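Local coordinates for protein putative ABC transporter (Thermobispora bispora, PDB 4PE6) that probably binds a carbohydrate-like solute for an ABC transporter, and holds a trihydroxybutanoic acid in this crystal, at residues K18-G26 with L77-N88. Numbering follows the deposited sequence.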
ATOM      1  N   LYS A  18       0.931   8.954  29.665  1.00 37.46           N
ATOM      2  CA  LYS A  18       1.483   8.865  28.279  1.00 36.65           C
ATOM      3  C   LYS A  18       0.386   8.485  27.280  1.00 33.59           C
ATOM      4  O   LYS A  18      -0.508   7.725  27.608  1.00 33.61           O
ATOM      5  CB  LYS A  18       2.622   7.847  28.225  1.00 38.66           C
ATOM      6  CG  LYS A  18       3.774   8.133  29.179  1.00 41.29           C
ATOM      7  CD  LYS A  18       4.479   9.421  28.802  1.00 42.21           C
ATOM      8  CE  LYS A  18       5.728   9.659  29.640  1.00 44.86           C
ATOM      9  NZ  LYS A  18       6.378  10.936  29.233  1.00 44.96           N
ATOM     10  N   PRO A  19       0.454   9.015  26.049  1.00 30.57           N
ATOM     11  CA  PRO A  19      -0.663   8.781  25.135  1.00 29.23           C
ATOM     12  C   PRO A  19      -0.980   7.335  24.715  1.00 27.34           C
ATOM     13  O   PRO A  19      -0.092   6.487  24.604  1.00 26.53           O
ATOM     14  CB  PRO A  19      -0.287   9.588  23.895  1.00 28.75           C
ATOM     15  CG  PRO A  19       1.132   9.997  24.080  1.00 29.27           C
ATOM     16  CD  PRO A  19       1.372  10.041  25.540  1.00 30.18           C
ATOM     17  N   PHE A  20      -2.263   7.125  24.430  1.00 25.92           N
ATOM     18  CA  PHE A  20      -2.797   5.887  23.872  1.00 25.04           C
ATOM     19  C   PHE A  20      -3.054   6.112  22.374  1.00 23.28           C
ATOM     20  O   PHE A  20      -3.896   6.932  21.990  1.00 23.01           O
ATOM     21  CB  PHE A  20      -4.066   5.494  24.639  1.00 25.93           C
ATOM     22  CG  PHE A  20      -4.857   4.359  24.033  1.00 26.18           C
ATOM     23  CD1 PHE A  20      -4.254   3.355  23.270  1.00 26.10           C
ATOM     24  CD2 PHE A  20      -6.219   4.281  24.267  1.00 27.19           C
ATOM     25  CE1 PHE A  20      -5.008   2.326  22.728  1.00 26.77           C
ATOM     26  CE2 PHE A  20      -6.981   3.252  23.730  1.00 27.56           C
ATOM     27  CZ  PHE A  20      -6.374   2.271  22.959  1.00 27.32           C
ATOM     28  N   ILE A  21      -2.294   5.396  21.544  1.00 22.30           N
ATOM     29  CA  ILE A  21      -2.421   5.456  20.073  1.00 21.24           C
ATOM     30  C   ILE A  21      -3.169   4.213  19.561  1.00 21.30           C
ATOM     31  O   ILE A  21      -2.701   3.092  19.740  1.00 21.64           O
ATOM     32  CB  ILE A  21      -1.044   5.486  19.385  1.00 21.02           C
ATOM     33  CG1 ILE A  21      -0.131   6.568  20.003  1.00 21.40           C
ATOM     34  CG2 ILE A  21      -1.201   5.679  17.884  1.00 20.39           C
ATOM     35  CD1 ILE A  21      -0.700   7.976  19.945  1.00 21.37           C
ATOM     36  N   ALA A  22      -4.343   4.416  18.955  1.00 20.44           N
ATOM     37  CA  ALA A  22      -5.141   3.327  18.407  1.00 19.99           C
ATOM     38  C   ALA A  22      -4.995   3.312  16.884  1.00 18.70           C
ATOM     39  O   ALA A  22      -4.916   4.365  16.274  1.00 18.31           O
ATOM     40  CB  ALA A  22      -6.592   3.526  18.797  1.00 20.55           C
ATOM     41  N   LEU A  23      -4.921   2.125  16.291  1.00 18.00           N
ATOM     42  CA  LEU A  23      -4.877   1.977  14.827  1.00 17.36           C
ATOM     43  C   LEU A  23      -6.024   1.084  14.362  1.00 17.29           C
ATOM     44  O   LEU A  23      -6.174  -0.072  14.816  1.00 17.38           O
ATOM     45  CB  LEU A  23      -3.534   1.419  14.364  1.00 16.86           C
ATOM     46  CG  LEU A  23      -3.266   1.408  12.853  1.00 16.68           C
ATOM     47  CD1 LEU A  23      -1.760   1.396  12.582  1.00 16.67           C
ATOM     48  CD2 LEU A  23      -3.928   0.246  12.138  1.00 16.95           C
ATOM     49  N   SER A  24      -6.824   1.611  13.450  1.00 16.80           N
ATOM     50  CA  SER A  24      -7.930   0.861  12.854  1.00 16.96           C
ATOM     51  C   SER A  24      -7.617   0.630  11.377  1.00 16.47           C
ATOM     52  O   SER A  24      -7.406   1.583  10.612  1.00 15.74           O
ATOM     53  CB  SER A  24      -9.246   1.629  12.983  1.00 17.54           C
ATOM     54  OG  SER A  24     -10.244   1.061  12.163  1.00 18.05           O
ATOM     55  N   ASN A  25      -7.556  -0.637  11.001  1.00 16.22           N
ATOM     56  CA  ASN A  25      -7.184  -1.022   9.637  1.00 15.96           C
ATOM     57  C   ASN A  25      -8.324  -1.704   8.927  1.00 16.54           C
ATOM     58  O   ASN A  25      -8.844  -2.729   9.414  1.00 17.13           O
ATOM     59  CB  ASN A  25      -5.973  -1.935   9.694  1.00 15.78           C
ATOM     60  CG  ASN A  25      -5.642  -2.544   8.349  1.00 15.64           C
ATOM     61  OD1 ASN A  25      -5.730  -1.884   7.319  1.00 15.74           O
ATOM     62  ND2 ASN A  25      -5.257  -3.796   8.346  1.00 15.90           N
ATOM     63  N   GLY A  26      -8.704  -1.154   7.767  1.00 16.45           N
ATOM     64  CA  GLY A  26      -9.851  -1.618   7.001  1.00 17.07           C
ATOM     65  C   GLY A  26      -9.711  -2.943   6.246  1.00 17.08           C
ATOM     66  O   GLY A  26     -10.698  -3.512   5.861  1.00 17.84           O
ATOM     67  N   LEU A  77     -13.210   1.274  19.869  1.00 25.09           N
ATOM     68  CA  LEU A  77     -11.926   1.902  20.206  1.00 24.87           C
ATOM     69  C   LEU A  77     -12.134   3.224  20.941  1.00 25.09           C
ATOM     70  O   LEU A  77     -11.426   3.518  21.910  1.00 25.24           O
ATOM     71  CB  LEU A  77     -11.056   2.134  18.960  1.00 24.10           C
ATOM     72  CG  LEU A  77     -10.269   0.903  18.477  1.00 23.88           C
ATOM     73  CD1 LEU A  77      -9.715   1.143  17.086  1.00 23.45           C
ATOM     74  CD2 LEU A  77      -9.161   0.566  19.453  1.00 23.91           C
ATOM     75  N   LEU A  78     -13.097   4.027  20.500  1.00 25.08           N
ATOM     76  CA  LEU A  78     -13.304   5.329  21.141  1.00 25.71           C
ATOM     77  C   LEU A  78     -13.692   5.201  22.615  1.00 26.60           C
ATOM     78  O   LEU A  78     -13.310   6.038  23.428  1.00 26.82           O
ATOM     79  CB  LEU A  78     -14.335   6.163  20.391  1.00 25.95           C
ATOM     80  CG  LEU A  78     -13.867   6.644  19.022  1.00 25.39           C
ATOM     81  CD1 LEU A  78     -14.980   7.467  18.400  1.00 26.24           C
ATOM     82  CD2 LEU A  78     -12.571   7.446  19.109  1.00 25.40           C
ATOM     83  N   LEU A  79     -14.407   4.132  22.963  1.00 27.67           N
ATOM     84  CA  LEU A  79     -14.726   3.849  24.358  1.00 29.11           C
ATOM     85  C   LEU A  79     -13.502   3.698  25.238  1.00 29.67           C
ATOM     86  O   LEU A  79     -13.605   3.892  26.437  1.00 30.39           O
ATOM     87  CB  LEU A  79     -15.573   2.573  24.484  1.00 29.48           C
ATOM     88  CG  LEU A  79     -16.937   2.636  23.809  1.00 30.01           C
ATOM     89  CD1 LEU A  79     -17.561   1.248  23.769  1.00 30.69           C
ATOM     90  CD2 LEU A  79     -17.839   3.638  24.520  1.00 30.98           C
ATOM     91  N   GLN A  80     -12.367   3.308  24.662  1.00 29.83           N
ATOM     92  CA  GLN A  80     -11.125   3.139  25.413  1.00 31.05           C
ATOM     93  C   GLN A  80     -10.314   4.430  25.485  1.00 30.82           C
ATOM     94  O   GLN A  80      -9.198   4.434  25.999  1.00 31.21           O
ATOM     95  CB  GLN A  80     -10.280   2.043  24.772  1.00 31.92           C
ATOM     96  CG  GLN A  80     -10.939   0.676  24.814  1.00 33.93           C
ATOM     97  CD  GLN A  80     -10.140  -0.357  24.057  1.00 35.84           C
ATOM     98  OE1 GLN A  80     -10.564  -0.823  23.012  1.00 37.05           O
ATOM     99  NE2 GLN A  80      -8.978  -0.728  24.588  1.00 38.10           N
ATOM    100  N   LYS A  81     -10.859   5.513  24.942  1.00 30.42           N
ATOM    101  CA  LYS A  81     -10.287   6.846  25.106  1.00 30.60           C
ATOM    102  C   LYS A  81      -8.881   6.996  24.529  1.00 28.61           C
ATOM    103  O   LYS A  81      -7.959   7.429  25.216  1.00 28.03           O
ATOM    104  CB  LYS A  81     -10.303   7.245  26.584  1.00 33.25           C
ATOM    105  CG  LYS A  81     -11.705   7.395  27.146  1.00 36.15           C
ATOM    106  CD  LYS A  81     -12.358   8.680  26.634  1.00 38.30           C
ATOM    107  CE  LYS A  81     -13.553   9.074  27.485  1.00 40.65           C
ATOM    108  NZ  LYS A  81     -14.629   8.051  27.385  1.00 41.93           N
ATOM    109  N   PRO A  82      -8.717   6.670  23.239  1.00 24.99           N
ATOM    110  CA  PRO A  82      -7.424   6.901  22.652  1.00 24.04           C
ATOM    111  C   PRO A  82      -7.146   8.406  22.507  1.00 22.91           C
ATOM    112  O   PRO A  82      -8.056   9.200  22.315  1.00 22.69           O
ATOM    113  CB  PRO A  82      -7.546   6.228  21.289  1.00 23.76           C
ATOM    114  CG  PRO A  82      -8.990   6.437  20.920  1.00 23.86           C
ATOM    115  CD  PRO A  82      -9.736   6.324  22.228  1.00 24.64           C
ATOM    116  N   ASP A  83      -5.880   8.771  22.593  1.00 22.16           N
ATOM    117  CA  ASP A  83      -5.459  10.162  22.347  1.00 21.70           C
ATOM    118  C   ASP A  83      -5.313  10.492  20.860  1.00 20.74           C
ATOM    119  O   ASP A  83      -5.487  11.642  20.427  1.00 20.70           O
ATOM    120  CB  ASP A  83      -4.157  10.389  23.109  1.00 22.13           C
ATOM    121  CG  ASP A  83      -4.361  10.263  24.599  1.00 22.95           C
ATOM    122  OD1 ASP A  83      -5.117  11.092  25.144  1.00 23.31           O
ATOM    123  OD2 ASP A  83      -3.832   9.314  25.212  1.00 23.27           O
ATOM    124  N   ALA A  84      -4.940   9.480  20.094  1.00 20.30           N
ATOM    125  CA  ALA A  84      -4.875   9.558  18.629  1.00 19.52           C
ATOM    126  C   ALA A  84      -5.362   8.255  18.042  1.00 19.19           C
ATOM    127  O   ALA A  84      -5.198   7.169  18.643  1.00 19.21           O
ATOM    128  CB  ALA A  84      -3.451   9.849  18.160  1.00 19.69           C
ATOM    129  N   LEU A  85      -5.931   8.371  16.854  1.00 18.35           N
ATOM    130  CA  LEU A  85      -6.478   7.274  16.119  1.00 18.24           C
ATOM    131  C   LEU A  85      -5.902   7.328  14.706  1.00 17.60           C
ATOM    132  O   LEU A  85      -6.031   8.354  14.009  1.00 17.45           O
ATOM    133  CB  LEU A  85      -8.011   7.396  16.091  1.00 18.48           C
ATOM    134  CG  LEU A  85      -8.737   6.341  15.274  1.00 18.67           C
ATOM    135  CD1 LEU A  85      -8.523   4.935  15.848  1.00 19.11           C
ATOM    136  CD2 LEU A  85     -10.226   6.700  15.196  1.00 19.09           C
ATOM    137  N   LEU A  86      -5.208   6.264  14.314  1.00 17.15           N
ATOM    138  CA  LEU A  86      -4.663   6.137  12.963  1.00 16.54           C
ATOM    139  C   LEU A  86      -5.566   5.239  12.154  1.00 16.20           C
ATOM    140  O   LEU A  86      -5.927   4.129  12.608  1.00 16.15           O
ATOM    141  CB  LEU A  86      -3.250   5.540  12.995  1.00 16.85           C
ATOM    142  CG  LEU A  86      -2.305   6.088  14.067  1.00 17.31           C
ATOM    143  CD1 LEU A  86      -0.914   5.476  13.945  1.00 17.71           C
ATOM    144  CD2 LEU A  86      -2.211   7.592  14.014  1.00 17.29           C
ATOM    145  N   ILE A  87      -5.950   5.686  10.964  1.00 15.50           N
ATOM    146  CA  ILE A  87      -6.973   4.944  10.218  1.00 15.40           C
ATOM    147  C   ILE A  87      -6.549   4.634   8.793  1.00 15.10           C
ATOM    148  O   ILE A  87      -6.216   5.552   8.019  1.00 15.04           O
ATOM    149  CB  ILE A  87      -8.322   5.689  10.139  1.00 15.53           C
ATOM    150  CG1 ILE A  87      -8.824   6.036  11.525  1.00 15.79           C
ATOM    151  CG2 ILE A  87      -9.329   4.852   9.348  1.00 15.65           C
ATOM    152  CD1 ILE A  87     -10.045   6.929  11.495  1.00 16.08           C
ATOM    153  N   ASN A  88      -6.549   3.347   8.446  1.00 15.07           N
ATOM    154  CA  ASN A  88      -6.491   2.941   7.044  1.00 15.01           C
ATOM    155  C   ASN A  88      -7.923   2.585   6.637  1.00 15.51           C
ATOM    156  O   ASN A  88      -8.467   1.504   6.984  1.00 15.61           O
ATOM    157  CB  ASN A  88      -5.516   1.806   6.812  1.00 15.06           C
ATOM    158  CG  ASN A  88      -5.241   1.553   5.328  1.00 14.92           C
ATOM    159  OD1 ASN A  88      -6.136   1.676   4.504  1.00 15.02           O
ATOM    160  ND2 ASN A  88      -4.003   1.189   4.993  1.00 14.92           N
TER
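Asp83 grips both polar backbone atoms of Phe20. Asp83 OD2 accepts the Phe20 N-H at 2.8 Å, through the lone pair facing away from OD1, in a nearly straight bond (168°). Asp83 N donates to Phe20 O at 2.8 Å, and Ala84 N adds a weak bond to that oxygen. With CG beside the backbone N (chi1 -64°), the carboxylate reaches Phe20 N, just ahead of the first bridge, Ile21 with Ala84. With an alanine here, Phe20 N would probably lose its carboxylate acceptor, and the start of the strand pairing would be less firmly fixed. In the parallel pairing of strands 20-25 and 84-88, Ala22 N gives to Ala84 O at 2.9 Å, Ala22 O takes Leu86 N, Ser24 N gives to Leu86 O, and Ser24 O takes Asn88 N. Gly26 N closes the ladder on Asn88 O, which Gln70 also bonds. Pro82 CB lies over one face of the Phe20 ring, 4.1 Å from its centroid. Asn25 and Asn88 lie side by side; Arg33 NH1 bonds Asn25 OD1, Asn60 OD1 takes Asn25 ND2, and Asp113 OD2 takes Asn88 ND2. The buried bonding of this Rossmann-like sheet thus places the Asn88 side chain about 4 Å from the bound trihydroxybutanoic acid, while Asn25 bonds the pocket residue Arg33.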